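Local coordinates for synaptic vesicle glycoprotein 2C (Homo sapiens, PDB 5JLV), which is a synaptic vesicle membrane glycoprotein whose luminal beta-helical domain probably serves as a neuronal receptor for botulinum neurotoxin A, at residues 36-41 and 56-61; 47-52 and 67-72; 89-94 and 111-116. All blocks are in the same frame, centred on the assembly; numbering follows the deposited sequence.

Interaction 1 of 3, residues 36-41 and 56-61; sequences TMENQI and KFKSVT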
ATOM      1  N   THR C  36      20.794  21.827 -26.562  1.00 58.71           N
ATOM      2  CA  THR C  36      22.089  21.612 -25.912  1.00 57.45           C
ATOM      3  C   THR C  36      22.348  22.675 -24.837  1.00 57.71           C
ATOM      4  O   THR C  36      22.111  23.860 -25.057  1.00 57.47           O
ATOM      5  CB  THR C  36      23.247  21.595 -26.942  1.00 69.48           C
ATOM      6  OG1 THR C  36      23.043  20.524 -27.877  1.00 65.20           O
ATOM      7  CG2 THR C  36      24.605  21.413 -26.253  1.00 56.58           C
ATOM      8  N   MET C  37      22.787  22.226 -23.664  1.00 56.17           N
ATOM      9  CA  MET C  37      23.285  23.118 -22.617  1.00 59.87           C
ATOM     10  C   MET C  37      24.778  22.824 -22.415  1.00 64.40           C
ATOM     11  O   MET C  37      25.170  21.677 -22.174  1.00 55.08           O
ATOM     12  CB  MET C  37      22.502  22.916 -21.315  1.00 56.59           C
ATOM     13  CG  MET C  37      22.550  24.101 -20.356  1.00 62.75           C
ATOM     14  SD  MET C  37      21.531  23.883 -18.871  1.00 81.22           S
ATOM     15  CE  MET C  37      19.915  23.620 -19.606  1.00 57.19           C
ATOM     16  N   GLU C  38      25.605  23.859 -22.524  1.00 55.59           N
ATOM     17  CA  GLU C  38      27.040  23.672 -22.647  1.00 55.61           C
ATOM     18  C   GLU C  38      27.839  24.747 -21.906  1.00 64.26           C
ATOM     19  O   GLU C  38      27.532  25.937 -21.999  1.00 56.37           O
ATOM     20  CB  GLU C  38      27.421  23.647 -24.126  1.00 62.85           C
ATOM     21  CG  GLU C  38      28.778  23.036 -24.430  1.00 68.67           C
ATOM     22  CD  GLU C  38      29.000  22.807 -25.916  1.00 76.93           C
ATOM     23  OE1 GLU C  38      28.110  23.161 -26.724  1.00 78.24           O
ATOM     24  OE2 GLU C  38      30.066  22.270 -26.276  1.00 85.14           O
ATOM     25  N   ASN C  39      28.861  24.304 -21.168  1.00 56.13           N
ATOM     26  CA  ASN C  39      29.821  25.187 -20.486  1.00 61.54           C
ATOM     27  C   ASN C  39      29.165  26.250 -19.615  1.00 63.88           C
ATOM     28  O   ASN C  39      29.325  27.445 -19.856  1.00 57.69           O
ATOM     29  CB  ASN C  39      30.791  25.831 -21.488  1.00 60.91           C
ATOM     30  CG  ASN C  39      31.626  24.807 -22.227  1.00 69.44           C
ATOM     31  OD1 ASN C  39      31.407  24.554 -23.411  1.00 77.20           O
ATOM     32  ND2 ASN C  39      32.585  24.198 -21.528  1.00 67.15           N
ATOM     33  N   GLN C  40      28.420  25.797 -18.608  1.00 42.60           N
ATOM     34  CA  GLN C  40      27.684  26.688 -17.719  1.00 51.82           C
ATOM     35  C   GLN C  40      27.771  26.207 -16.288  1.00 44.69           C
ATOM     36  O   GLN C  40      27.802  24.999 -16.031  1.00 40.67           O
ATOM     37  CB  GLN C  40      26.204  26.759 -18.116  1.00 52.49           C
ATOM     38  CG  GLN C  40      25.915  27.384 -19.470  1.00 63.38           C
ATOM     39  CD  GLN C  40      24.475  27.176 -19.898  1.00 69.55           C
ATOM     40  OE1 GLN C  40      23.603  26.911 -19.068  1.00 73.95           O
ATOM     41  NE2 GLN C  40      24.219  27.280 -21.196  1.00 68.24           N
ATOM     42  N   ILE C  41      27.785  27.156 -15.356  1.00 40.01           N
ATOM     43  CA  ILE C  41      27.659  26.848 -13.934  1.00 41.37           C
ATOM     44  C   ILE C  41      26.484  27.626 -13.336  1.00 38.72           C
ATOM     45  O   ILE C  41      26.402  28.843 -13.477  1.00 38.80           O
ATOM     46  CB  ILE C  41      28.952  27.169 -13.157  1.00 49.37           C
ATOM     47  CG1 ILE C  41      30.131  26.356 -13.721  1.00 50.84           C
ATOM     48  CG2 ILE C  41      28.763  26.884 -11.668  1.00 46.77           C
ATOM     49  CD1 ILE C  41      31.494  26.913 -13.377  1.00 48.58           C
ATOM     50  N   LYS C  56      21.092  17.684 -24.288  1.00 39.89           N
ATOM     51  CA  LYS C  56      22.467  17.253 -24.066  1.00 41.86           C
ATOM     52  C   LYS C  56      23.188  18.252 -23.158  1.00 41.66           C
ATOM     53  O   LYS C  56      23.358  19.420 -23.517  1.00 39.65           O
ATOM     54  CB  LYS C  56      23.214  17.080 -25.395  1.00 46.68           C
ATOM     55  CG  LYS C  56      22.638  15.989 -26.289  1.00 59.92           C
ATOM     56  CD  LYS C  56      23.528  15.696 -27.488  1.00 63.54           C
ATOM     57  CE  LYS C  56      23.313  16.706 -28.597  1.00 72.95           C
ATOM     58  NZ  LYS C  56      23.961  16.268 -29.862  1.00 81.44           N
ATOM     59  N   PHE C  57      23.579  17.788 -21.971  1.00 36.43           N
ATOM     60  CA  PHE C  57      24.407  18.571 -21.052  1.00 38.68           C
ATOM     61  C   PHE C  57      25.883  18.297 -21.322  1.00 38.22           C
ATOM     62  O   PHE C  57      26.307  17.139 -21.402  1.00 38.01           O
ATOM     63  CB  PHE C  57      24.091  18.221 -19.601  1.00 36.05           C
ATOM     64  CG  PHE C  57      22.681  18.526 -19.191  1.00 40.42           C
ATOM     65  CD1 PHE C  57      22.322  19.806 -18.780  1.00 40.63           C
ATOM     66  CD2 PHE C  57      21.706  17.519 -19.188  1.00 38.45           C
ATOM     67  CE1 PHE C  57      21.014  20.085 -18.385  1.00 44.45           C
ATOM     68  CE2 PHE C  57      20.404  17.796 -18.800  1.00 35.71           C
ATOM     69  CZ  PHE C  57      20.059  19.077 -18.395  1.00 37.46           C
ATOM     70  N   LYS C  58      26.668  19.359 -21.469  1.00 41.70           N
ATOM     71  CA  LYS C  58      28.096  19.211 -21.742  1.00 43.97           C
ATOM     72  C   LYS C  58      28.864  20.191 -20.869  1.00 42.06           C
ATOM     73  O   LYS C  58      28.754  21.415 -21.057  1.00 36.83           O
ATOM     74  CB  LYS C  58      28.400  19.468 -23.227  1.00 51.06           C
ATOM     75  CG  LYS C  58      27.626  18.599 -24.211  1.00 47.29           C
ATOM     76  CD  LYS C  58      27.880  19.026 -25.657  1.00 57.16           C
ATOM     77  CE  LYS C  58      26.988  18.236 -26.610  1.00 63.20           C
ATOM     78  NZ  LYS C  58      27.395  18.363 -28.031  1.00 59.35           N
ATOM     79  N   SER C  59      29.628  19.658 -19.913  1.00 31.61           N
ATOM     80  CA  SER C  59      30.374  20.487 -18.954  1.00 39.06           C
ATOM     81  C   SER C  59      29.439  21.505 -18.296  1.00 36.76           C
ATOM     82  O   SER C  59      29.641  22.714 -18.383  1.00 38.98           O
ATOM     83  CB  SER C  59      31.561  21.193 -19.633  1.00 39.37           C
ATOM     84  OG  SER C  59      32.274  20.303 -20.470  1.00 42.50           O
ATOM     85  N   VAL C  60      28.390  20.991 -17.671  1.00 36.63           N
ATOM     86  CA  VAL C  60      27.433  21.809 -16.958  1.00 37.75           C
ATOM     87  C   VAL C  60      27.484  21.382 -15.507  1.00 37.61           C
ATOM     88  O   VAL C  60      27.429  20.186 -15.213  1.00 32.64           O
ATOM     89  CB  VAL C  60      25.998  21.621 -17.513  1.00 40.28           C
ATOM     90  CG1 VAL C  60      24.960  22.279 -16.599  1.00 37.90           C
ATOM     91  CG2 VAL C  60      25.888  22.182 -18.926  1.00 44.15           C
ATOM     92  N   THR C  61      27.626  22.350 -14.607  1.00 36.91           N
ATOM     93  CA  THR C  61      27.464  22.086 -13.184  1.00 38.87           C
ATOM     94  C   THR C  61      26.300  22.888 -12.598  1.00 39.35           C
ATOM     95  O   THR C  61      26.198  24.097 -12.811  1.00 39.11           O
ATOM     96  CB  THR C  61      28.754  22.370 -12.395  1.00 38.70           C
ATOM     97  OG1 THR C  61      29.776  21.474 -12.841  1.00 43.90           O
ATOM     98  CG2 THR C  61      28.534  22.157 -10.903  1.00 40.20           C
TER
HETATM   99  O   HOH W   1      24.026  19.559 -30.245  1.00 58.68           O
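Two successive coils of a pentapeptide-repeat beta-helix stack in parallel where Met37 and Phe57 meet, each coil turning a corner, at Asn39 and Ser59 respectively. Met37 and Phe57 run side by side on the buried face. Having CG anti to the backbone N (chi1 -158°) carries Met37 SD to the rim of the Phe57 ring, 3.9 Å from CE1 and close to the ring plane, as an edge-on Met-aromatic contact; the bend at chi3 lets CE pack on the same CE1. Val60, from beyond the corner, crosses the Met37 side chain at about a right angle; its CG2 packs 3.4 Å from the carbonyl oxygen of Met37. On the other face, the CG of Glu38 lies 3.8 Å from the CB of Lys58. Their charged ends do not join: OE1 of Glu38 and NZ of Lys58 are 5.0 Å apart. A water sits 2.7 Å from Thr36 OG1 and accepts a weak bond from Lys56 NZ. Backbone bonds run from coil to coil on both sides of the corner: Lys58 N to Met37 O before it (2.8 Å), Asn39 N to Lys58 O at it, and Thr61 N to Gln40 O after it (3.0 Å). Both corner residues take the same left-handed backbone conformation (phi near 52°), so the two coils turn alike. Equivalent residues in register, coil above coil, are the signature of the pentapeptide-repeat beta-helix.

Interaction 2 of 3, residues 47-52 and 67-72; sequences YDNGRF and FKSCTF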
ATOM      1  N   TYR C  47      14.332  25.353  -9.304  1.00 34.70           N
ATOM      2  CA  TYR C  47      13.661  25.087 -10.562  1.00 34.89           C
ATOM      3  C   TYR C  47      12.382  24.287 -10.274  1.00 34.64           C
ATOM      4  O   TYR C  47      12.455  23.137  -9.828  1.00 33.25           O
ATOM      5  CB  TYR C  47      14.594  24.309 -11.523  1.00 33.76           C
ATOM      6  CG  TYR C  47      15.960  24.966 -11.718  1.00 34.11           C
ATOM      7  CD1 TYR C  47      16.146  25.963 -12.682  1.00 35.48           C
ATOM      8  CD2 TYR C  47      17.049  24.616 -10.915  1.00 32.91           C
ATOM      9  CE1 TYR C  47      17.387  26.573 -12.858  1.00 35.81           C
ATOM     10  CE2 TYR C  47      18.291  25.221 -11.085  1.00 33.17           C
ATOM     11  CZ  TYR C  47      18.450  26.197 -12.059  1.00 36.30           C
ATOM     12  OH  TYR C  47      19.668  26.811 -12.221  1.00 37.76           O
ATOM     13  N   ASP C  48      11.227  24.928 -10.491  1.00 36.26           N
ATOM     14  CA  ASP C  48       9.904  24.329 -10.251  1.00 42.53           C
ATOM     15  C   ASP C  48       9.307  23.957 -11.591  1.00 45.29           C
ATOM     16  O   ASP C  48       9.272  24.791 -12.508  1.00 38.07           O
ATOM     17  CB  ASP C  48       8.951  25.337  -9.579  1.00 38.71           C
ATOM     18  CG  ASP C  48       9.183  25.475  -8.085  1.00 58.33           C
ATOM     19  OD1 ASP C  48      10.157  24.896  -7.559  1.00 53.94           O
ATOM     20  OD2 ASP C  48       8.379  26.183  -7.428  1.00 69.20           O
ATOM     21  N   ASN C  49       8.838  22.714 -11.710  1.00 36.68           N
ATOM     22  CA  ASN C  49       8.160  22.252 -12.927  1.00 36.69           C
ATOM     23  C   ASN C  49       8.983  22.495 -14.193  1.00 37.76           C
ATOM     24  O   ASN C  49       8.468  22.930 -15.222  1.00 41.46           O
ATOM     25  CB  ASN C  49       6.763  22.880 -13.024  1.00 39.59           C
ATOM     26  CG  ASN C  49       5.943  22.637 -11.776  1.00 53.97           C
ATOM     27  OD1 ASN C  49       5.394  21.555 -11.590  1.00 55.00           O
ATOM     28  ND2 ASN C  49       5.892  23.629 -10.890  1.00 58.54           N
ATOM     29  N   GLY C  50      10.275  22.224 -14.095  1.00 35.50           N
ATOM     30  CA  GLY C  50      11.166  22.332 -15.230  1.00 36.64           C
ATOM     31  C   GLY C  50      11.154  21.047 -16.024  1.00 38.61           C
ATOM     32  O   GLY C  50      11.165  19.949 -15.453  1.00 33.56           O
ATOM     33  N   ARG C  51      11.112  21.187 -17.338  1.00 35.24           N
ATOM     34  CA  ARG C  51      11.170  20.049 -18.228  1.00 34.91           C
ATOM     35  C   ARG C  51      12.418  20.114 -19.100  1.00 34.83           C
ATOM     36  O   ARG C  51      12.557  20.990 -19.958  1.00 39.55           O
ATOM     37  CB  ARG C  51       9.894  19.966 -19.069  1.00 37.01           C
ATOM     38  CG  ARG C  51       8.667  19.621 -18.231  1.00 44.23           C
ATOM     39  CD  ARG C  51       7.358  19.883 -18.954  1.00 51.41           C
ATOM     40  NE  ARG C  51       7.269  19.189 -20.238  1.00 66.02           N
ATOM     41  CZ  ARG C  51       7.203  17.866 -20.388  1.00 74.49           C
ATOM     42  NH1 ARG C  51       7.236  17.061 -19.328  1.00 65.54           N
ATOM     43  NH2 ARG C  51       7.110  17.349 -21.607  1.00 80.30           N
ATOM     44  N   PHE C  52      13.342  19.205 -18.830  1.00 29.39           N
ATOM     45  CA  PHE C  52      14.530  19.035 -19.632  1.00 32.36           C
ATOM     46  C   PHE C  52      14.298  17.826 -20.527  1.00 38.55           C
ATOM     47  O   PHE C  52      14.410  16.672 -20.077  1.00 35.02           O
ATOM     48  CB  PHE C  52      15.742  18.827 -18.716  1.00 29.15           C
ATOM     49  CG  PHE C  52      15.914  19.915 -17.670  1.00 34.09           C
ATOM     50  CD1 PHE C  52      15.210  19.871 -16.462  1.00 34.07           C
ATOM     51  CD2 PHE C  52      16.776  20.981 -17.894  1.00 35.31           C
ATOM     52  CE1 PHE C  52      15.371  20.867 -15.502  1.00 31.40           C
ATOM     53  CE2 PHE C  52      16.940  21.977 -16.938  1.00 37.32           C
ATOM     54  CZ  PHE C  52      16.239  21.914 -15.741  1.00 35.23           C
ATOM     55  N   PHE C  67      15.547  21.242  -7.269  1.00 28.73           N
ATOM     56  CA  PHE C  67      14.673  20.885  -8.383  1.00 30.34           C
ATOM     57  C   PHE C  67      13.383  20.304  -7.817  1.00 31.57           C
ATOM     58  O   PHE C  67      13.396  19.218  -7.215  1.00 32.71           O
ATOM     59  CB  PHE C  67      15.355  19.869  -9.320  1.00 28.40           C
ATOM     60  CG  PHE C  67      16.613  20.379  -9.968  1.00 30.69           C
ATOM     61  CD1 PHE C  67      17.829  20.361  -9.280  1.00 29.55           C
ATOM     62  CD2 PHE C  67      16.594  20.854 -11.280  1.00 32.15           C
ATOM     63  CE1 PHE C  67      18.993  20.828  -9.879  1.00 35.86           C
ATOM     64  CE2 PHE C  67      17.754  21.334 -11.883  1.00 33.27           C
ATOM     65  CZ  PHE C  67      18.956  21.315 -11.181  1.00 33.58           C
ATOM     66  N   LYS C  68      12.280  21.038  -7.988  1.00 29.04           N
ATOM     67  CA  LYS C  68      10.952  20.584  -7.535  1.00 31.43           C
ATOM     68  C   LYS C  68      10.015  20.235  -8.706  1.00 33.54           C
ATOM     69  O   LYS C  68       9.768  21.071  -9.575  1.00 30.16           O
ATOM     70  CB  LYS C  68      10.287  21.640  -6.637  1.00 32.98           C
ATOM     71  CG  LYS C  68       9.128  21.082  -5.810  1.00 50.79           C
ATOM     72  CD  LYS C  68       8.374  22.163  -5.033  1.00 65.48           C
ATOM     73  CE  LYS C  68       8.952  22.386  -3.637  1.00 67.53           C
ATOM     74  NZ  LYS C  68      10.332  22.961  -3.662  1.00 66.87           N
ATOM     75  N   SER C  69       9.485  19.004  -8.700  1.00 27.00           N
ATOM     76  CA  SER C  69       8.532  18.538  -9.726  1.00 33.69           C
ATOM     77  C   SER C  69       9.073  18.729 -11.130  1.00 30.42           C
ATOM     78  O   SER C  69       8.335  19.109 -12.034  1.00 29.98           O
ATOM     79  CB  SER C  69       7.175  19.245  -9.593  1.00 35.81           C
ATOM     80  OG  SER C  69       6.672  19.085  -8.295  1.00 40.17           O
ATOM     81  N   CYS C  70      10.370  18.490 -11.299  1.00 30.60           N
ATOM     82  CA  CYS C  70      10.975  18.584 -12.608  1.00 25.26           C
ATOM     83  C   CYS C  70      10.892  17.244 -13.308  1.00 33.07           C
ATOM     84  O   CYS C  70      10.611  16.218 -12.669  1.00 31.29           O
ATOM     85  CB  CYS C  70      12.407  19.084 -12.504  1.00 28.56           C
ATOM     86  SG  CYS C  70      12.500  20.823 -11.990  1.00 35.41           S
ATOM     87  N   THR C  71      11.061  17.272 -14.628  1.00 30.29           N
ATOM     88  CA  THR C  71      11.157  16.071 -15.451  1.00 31.04           C
ATOM     89  C   THR C  71      12.427  16.165 -16.285  1.00 27.26           C
ATOM     90  O   THR C  71      12.633  17.151 -17.009  1.00 36.59           O
ATOM     91  CB  THR C  71       9.945  15.935 -16.400  1.00 36.15           C
ATOM     92  OG1 THR C  71       8.736  15.866 -15.639  1.00 39.93           O
ATOM     93  CG2 THR C  71      10.059  14.682 -17.274  1.00 37.93           C
ATOM     94  N   PHE C  72      13.293  15.165 -16.149  1.00 28.81           N
ATOM     95  CA  PHE C  72      14.428  14.980 -17.048  1.00 28.52           C
ATOM     96  C   PHE C  72      14.102  13.791 -17.933  1.00 37.35           C
ATOM     97  O   PHE C  72      13.892  12.678 -17.433  1.00 35.16           O
ATOM     98  CB  PHE C  72      15.714  14.716 -16.261  1.00 26.94           C
ATOM     99  CG  PHE C  72      16.223  15.911 -15.481  1.00 33.48           C
ATOM    100  CD1 PHE C  72      15.699  16.222 -14.215  1.00 34.70           C
ATOM    101  CD2 PHE C  72      17.239  16.713 -15.993  1.00 27.31           C
ATOM    102  CE1 PHE C  72      16.181  17.314 -13.493  1.00 28.25           C
ATOM    103  CE2 PHE C  72      17.722  17.806 -15.270  1.00 29.65           C
ATOM    104  CZ  PHE C  72      17.193  18.106 -14.024  1.00 29.55           C
TER
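Phe52 and Phe72 lie flat against each other as an offset stack, one step of the phenylalanine ladder inside a pentapeptide-repeat beta-helix. Their planes differ by only 5° and the centroids are 4.4 Å apart, with Phe52 CD1 above the rim of the Phe72 ring. Phe92 of the next coil carries the column on beyond Phe72. Tyr47 and Phe67 also point the same way, but here the rings have slid apart: the planes are tilted by 23°, and it is chiefly Tyr47 CD2 that comes over a Phe67 face, 3.5 Å from CE2. Phe52 crosses Phe67 at about a right angle, its CZ reaching the edge of that ring, which joins the two aromatic pairs at one point in the core. On the outer face, Asp48 and Lys68 run alongside each other; OD1 of Asp48 rests 3.4 Å from CB of Lys68, while the ammonium group is taken by a salt bridge to Glu46. Arg51 and Thr71 likewise lie alongside each other. Backbone bonds of the parallel-strand kind join the coils, among them Thr71 N to Gly50 O (2.8 Å) and Phe52 N to Thr71 O. In the loop between strands 66-68 and 71-73, Cys70 has its sulfur anti to its own carbonyl carbon (chi1 -69°). SG thereby comes 3.2 Å from Tyr47 O and accepts a weak bond from Gly50 N at 3.4 Å.

Interaction 3 of 3, residues 89-94 and 111-116; sequences DTVFDN and SFFHNK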
ATOM      1  N   ASP C  89      10.186  15.303  -5.723  1.00 20.89           N
ATOM      2  CA  ASP C  89       9.085  14.901  -6.626  1.00 23.88           C
ATOM      3  C   ASP C  89       9.487  14.978  -8.118  1.00 26.51           C
ATOM      4  O   ASP C  89       8.706  15.424  -8.966  1.00 31.35           O
ATOM      5  CB  ASP C  89       7.833  15.773  -6.394  1.00 31.98           C
ATOM      6  CG  ASP C  89       7.277  15.680  -4.964  1.00 46.66           C
ATOM      7  OD1 ASP C  89       7.739  14.849  -4.141  1.00 39.84           O
ATOM      8  OD2 ASP C  89       6.345  16.452  -4.667  1.00 58.12           O
ATOM      9  N   THR C  90      10.717  14.580  -8.419  1.00 26.52           N
ATOM     10  CA  THR C  90      11.282  14.782  -9.746  1.00 26.49           C
ATOM     11  C   THR C  90      11.401  13.431 -10.440  1.00 28.79           C
ATOM     12  O   THR C  90      11.620  12.399  -9.790  1.00 29.26           O
ATOM     13  CB  THR C  90      12.626  15.548  -9.663  1.00 31.47           C
ATOM     14  OG1 THR C  90      12.367  16.910  -9.318  1.00 25.98           O
ATOM     15  CG2 THR C  90      13.420  15.506 -10.991  1.00 30.89           C
ATOM     16  N   VAL C  91      11.203  13.436 -11.754  1.00 28.96           N
ATOM     17  CA  VAL C  91      11.218  12.210 -12.547  1.00 27.22           C
ATOM     18  C   VAL C  91      12.421  12.221 -13.479  1.00 31.72           C
ATOM     19  O   VAL C  91      12.680  13.216 -14.175  1.00 30.83           O
ATOM     20  CB  VAL C  91       9.921  12.062 -13.356  1.00 34.87           C
ATOM     21  CG1 VAL C  91       9.985  10.848 -14.282  1.00 32.37           C
ATOM     22  CG2 VAL C  91       8.725  11.982 -12.411  1.00 31.58           C
ATOM     23  N   PHE C  92      13.170  11.123 -13.460  1.00 23.98           N
ATOM     24  CA  PHE C  92      14.281  10.924 -14.366  1.00 22.29           C
ATOM     25  C   PHE C  92      13.933   9.763 -15.298  1.00 28.77           C
ATOM     26  O   PHE C  92      14.012   8.583 -14.918  1.00 27.21           O
ATOM     27  CB  PHE C  92      15.562  10.638 -13.581  1.00 27.20           C
ATOM     28  CG  PHE C  92      15.918  11.718 -12.581  1.00 29.86           C
ATOM     29  CD1 PHE C  92      15.486  11.634 -11.256  1.00 31.01           C
ATOM     30  CD2 PHE C  92      16.680  12.813 -12.963  1.00 29.46           C
ATOM     31  CE1 PHE C  92      15.818  12.630 -10.335  1.00 30.98           C
ATOM     32  CE2 PHE C  92      17.016  13.811 -12.042  1.00 25.90           C
ATOM     33  CZ  PHE C  92      16.576  13.719 -10.735  1.00 28.40           C
ATOM     34  N   ASP C  93      13.519  10.118 -16.513  1.00 24.94           N
ATOM     35  CA  ASP C  93      12.966   9.172 -17.479  1.00 25.32           C
ATOM     36  C   ASP C  93      13.913   8.999 -18.664  1.00 36.14           C
ATOM     37  O   ASP C  93      14.074   9.903 -19.494  1.00 31.50           O
ATOM     38  CB  ASP C  93      11.586   9.651 -17.953  1.00 25.49           C
ATOM     39  CG  ASP C  93      10.867   8.627 -18.821  1.00 37.08           C
ATOM     40  OD1 ASP C  93      11.456   7.575 -19.143  1.00 39.74           O
ATOM     41  OD2 ASP C  93       9.704   8.884 -19.202  1.00 45.35           O
ATOM     42  N   ASN C  94      14.549   7.833 -18.734  1.00 31.41           N
ATOM     43  CA  ASN C  94      15.519   7.553 -19.786  1.00 31.23           C
ATOM     44  C   ASN C  94      16.639   8.614 -19.879  1.00 36.79           C
ATOM     45  O   ASN C  94      16.944   9.136 -20.967  1.00 34.28           O
ATOM     46  CB  ASN C  94      14.815   7.360 -21.137  1.00 39.95           C
ATOM     47  CG  ASN C  94      15.600   6.473 -22.070  1.00 75.02           C
ATOM     48  OD1 ASN C  94      16.268   5.529 -21.628  1.00 89.14           O
ATOM     49  ND2 ASN C  94      15.528   6.758 -23.372  1.00 81.24           N
ATOM     50  N   SER C 111      11.503   9.630  -8.850  1.00 25.72           N
ATOM     51  CA  SER C 111      11.320   8.441  -9.674  1.00 24.69           C
ATOM     52  C   SER C 111      12.414   8.325 -10.737  1.00 25.65           C
ATOM     53  O   SER C 111      12.777   9.323 -11.391  1.00 27.49           O
ATOM     54  CB  SER C 111       9.940   8.465 -10.336  1.00 32.31           C
ATOM     55  OG  SER C 111       8.904   8.541  -9.371  1.00 33.25           O
ATOM     56  N   PHE C 112      12.919   7.108 -10.909  1.00 25.54           N
ATOM     57  CA  PHE C 112      13.931   6.804 -11.918  1.00 29.53           C
ATOM     58  C   PHE C 112      13.446   5.704 -12.854  1.00 27.69           C
ATOM     59  O   PHE C 112      13.261   4.563 -12.419  1.00 28.10           O
ATOM     60  CB  PHE C 112      15.231   6.351 -11.248  1.00 26.05           C
ATOM     61  CG  PHE C 112      16.022   7.472 -10.656  1.00 33.19           C
ATOM     62  CD1 PHE C 112      15.752   7.928  -9.373  1.00 41.65           C
ATOM     63  CD2 PHE C 112      17.029   8.077 -11.382  1.00 36.80           C
ATOM     64  CE1 PHE C 112      16.481   8.975  -8.828  1.00 35.42           C
ATOM     65  CE2 PHE C 112      17.761   9.119 -10.848  1.00 47.52           C
ATOM     66  CZ  PHE C 112      17.488   9.564  -9.561  1.00 40.41           C
ATOM     67  N   PHE C 113      13.225   6.048 -14.123  1.00 24.01           N
ATOM     68  CA  PHE C 113      12.880   5.048 -15.162  1.00 24.89           C
ATOM     69  C   PHE C 113      13.936   4.978 -16.256  1.00 32.88           C
ATOM     70  O   PHE C 113      14.477   6.000 -16.670  1.00 30.75           O
ATOM     71  CB  PHE C 113      11.539   5.365 -15.844  1.00 37.08           C
ATOM     72  CG  PHE C 113      10.467   5.852 -14.919  1.00 38.02           C
ATOM     73  CD1 PHE C 113      10.104   5.117 -13.787  1.00 37.24           C
ATOM     74  CD2 PHE C 113       9.786   7.034 -15.198  1.00 38.40           C
ATOM     75  CE1 PHE C 113       9.103   5.575 -12.939  1.00 34.53           C
ATOM     76  CE2 PHE C 113       8.778   7.491 -14.357  1.00 39.37           C
ATOM     77  CZ  PHE C 113       8.433   6.759 -13.232  1.00 36.65           C
ATOM     78  N   HIS C 114      14.195   3.775 -16.757  1.00 28.75           N
ATOM     79  CA  HIS C 114      15.123   3.601 -17.878  1.00 35.91           C
ATOM     80  C   HIS C 114      14.752   2.358 -18.683  1.00 47.67           C
ATOM     81  O   HIS C 114      14.370   1.336 -18.107  1.00 51.98           O
ATOM     82  CB  HIS C 114      16.567   3.508 -17.357  1.00 44.90           C
ATOM     83  CG  HIS C 114      17.612   3.814 -18.389  1.00 54.16           C
ATOM     84  ND1 HIS C 114      17.995   2.907 -19.359  1.00 51.18           N
ATOM     85  CD2 HIS C 114      18.375   4.918 -18.586  1.00 52.03           C
ATOM     86  CE1 HIS C 114      18.931   3.448 -20.122  1.00 56.14           C
ATOM     87  NE2 HIS C 114      19.179   4.667 -19.675  1.00 53.66           N
ATOM     88  N   ASN C 115      14.840   2.446 -20.013  1.00 49.10           N
ATOM     89  CA  ASN C 115      14.747   1.256 -20.865  1.00 57.93           C
ATOM     90  C   ASN C 115      15.832   0.255 -20.485  1.00 63.88           C
ATOM     91  O   ASN C 115      16.942   0.654 -20.137  1.00 60.79           O
ATOM     92  CB  ASN C 115      14.915   1.622 -22.344  1.00 64.01           C
ATOM     93  CG  ASN C 115      13.828   2.545 -22.849  1.00 68.37           C
ATOM     94  OD1 ASN C 115      12.878   2.855 -22.138  1.00 61.93           O
ATOM     95  ND2 ASN C 115      13.968   2.991 -24.088  1.00 79.33           N
ATOM     96  N   LYS C 116      15.513  -1.036 -20.556  1.00 64.57           N
ATOM     97  CA  LYS C 116      16.476  -2.097 -20.239  1.00 67.04           C
ATOM     98  C   LYS C 116      17.785  -1.922 -21.020  1.00 67.62           C
ATOM     99  O   LYS C 116      17.774  -1.769 -22.242  1.00 68.46           O
ATOM    100  CB  LYS C 116      15.869  -3.472 -20.527  1.00 66.26           C
ATOM    101  CG  LYS C 116      16.808  -4.640 -20.254  1.00 69.22           C
ATOM    102  CD  LYS C 116      16.269  -5.932 -20.842  1.00 76.07           C
ATOM    103  CE  LYS C 116      15.037  -6.409 -20.089  1.00 85.31           C
ATOM    104  NZ  LYS C 116      14.361  -7.529 -20.797  1.00 92.73           N
TER
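One face of the Phe112 ring is covered by Phe92, whose CD1 stands 3.3 Å above the plane, displaced toward the rim. The planes are 15° apart in this offset stack and the centroids 4.5 Å, while the carbonyl oxygen of Ser111 approaches the edge of the Phe92 ring. Phe87 meets Phe92 edge-to-face, as Phe107 does Phe112, so the pair belongs to the inner aromatic column of the beta-helix. On the other face of the sheet, CG of the Asp93 carboxylate lies at the edge of the Phe113 ring, with the two planes almost perpendicular, 88° apart. Val91 has CG1 anti to its backbone N (chi1 175°), which carries this methyl obliquely to the same ring, 3.6 Å from CE2. Farther along, the His114 imidazole has Asn94 OD1 over the centre of one face, 3.6 Å from NE2. Its ND1 is a donor in the ring plane, bonding at 2.6 Å to a lone pair of Asn115 O, which limits rotation of the ring; the Asn94 amide is held in turn through ND2 by Asp74. The backbones pair in parallel through Ser111 N to Thr90 O, Phe92 N to Ser111 O, Phe113 N to Phe92 O (2.8 Å) and Asn94 N to Phe113 O. Ser111 and Phe112 also form an antiparallel ladder with a strand of another protein chain, and a basic side chain of that chain makes a cation-pi contact with Phe113. The chemistry thus implies a terminal coil joined to its own helix along one edge while it offers strand and ring to a partner, consistent with a toxin-binding surface.

How the interactions relate
Interactions 1 and 2 join neighbouring coils on opposite sides of the domain, their centres 16 Å apart and their segments alternating along the chain. They meet in the core, where Phe57 CZ lies 3.8 Å from Phe52 CD2. Interaction 2 passes directly into interaction 3 (centres 13 Å apart), since strands 71-73 and 91-93 are neighbours: Phe72 O and Asp93 N, 2.7 Å apart, probably form a hydrogen bond. Interactions 1 and 3 do not touch, their nearest atoms being about 9 Å apart. Interactions 2 and 3 both reach the other protein chain, whereas 36-41 and 56-61 do not. A glycan attached to the protein touches Asp89 of interaction 3.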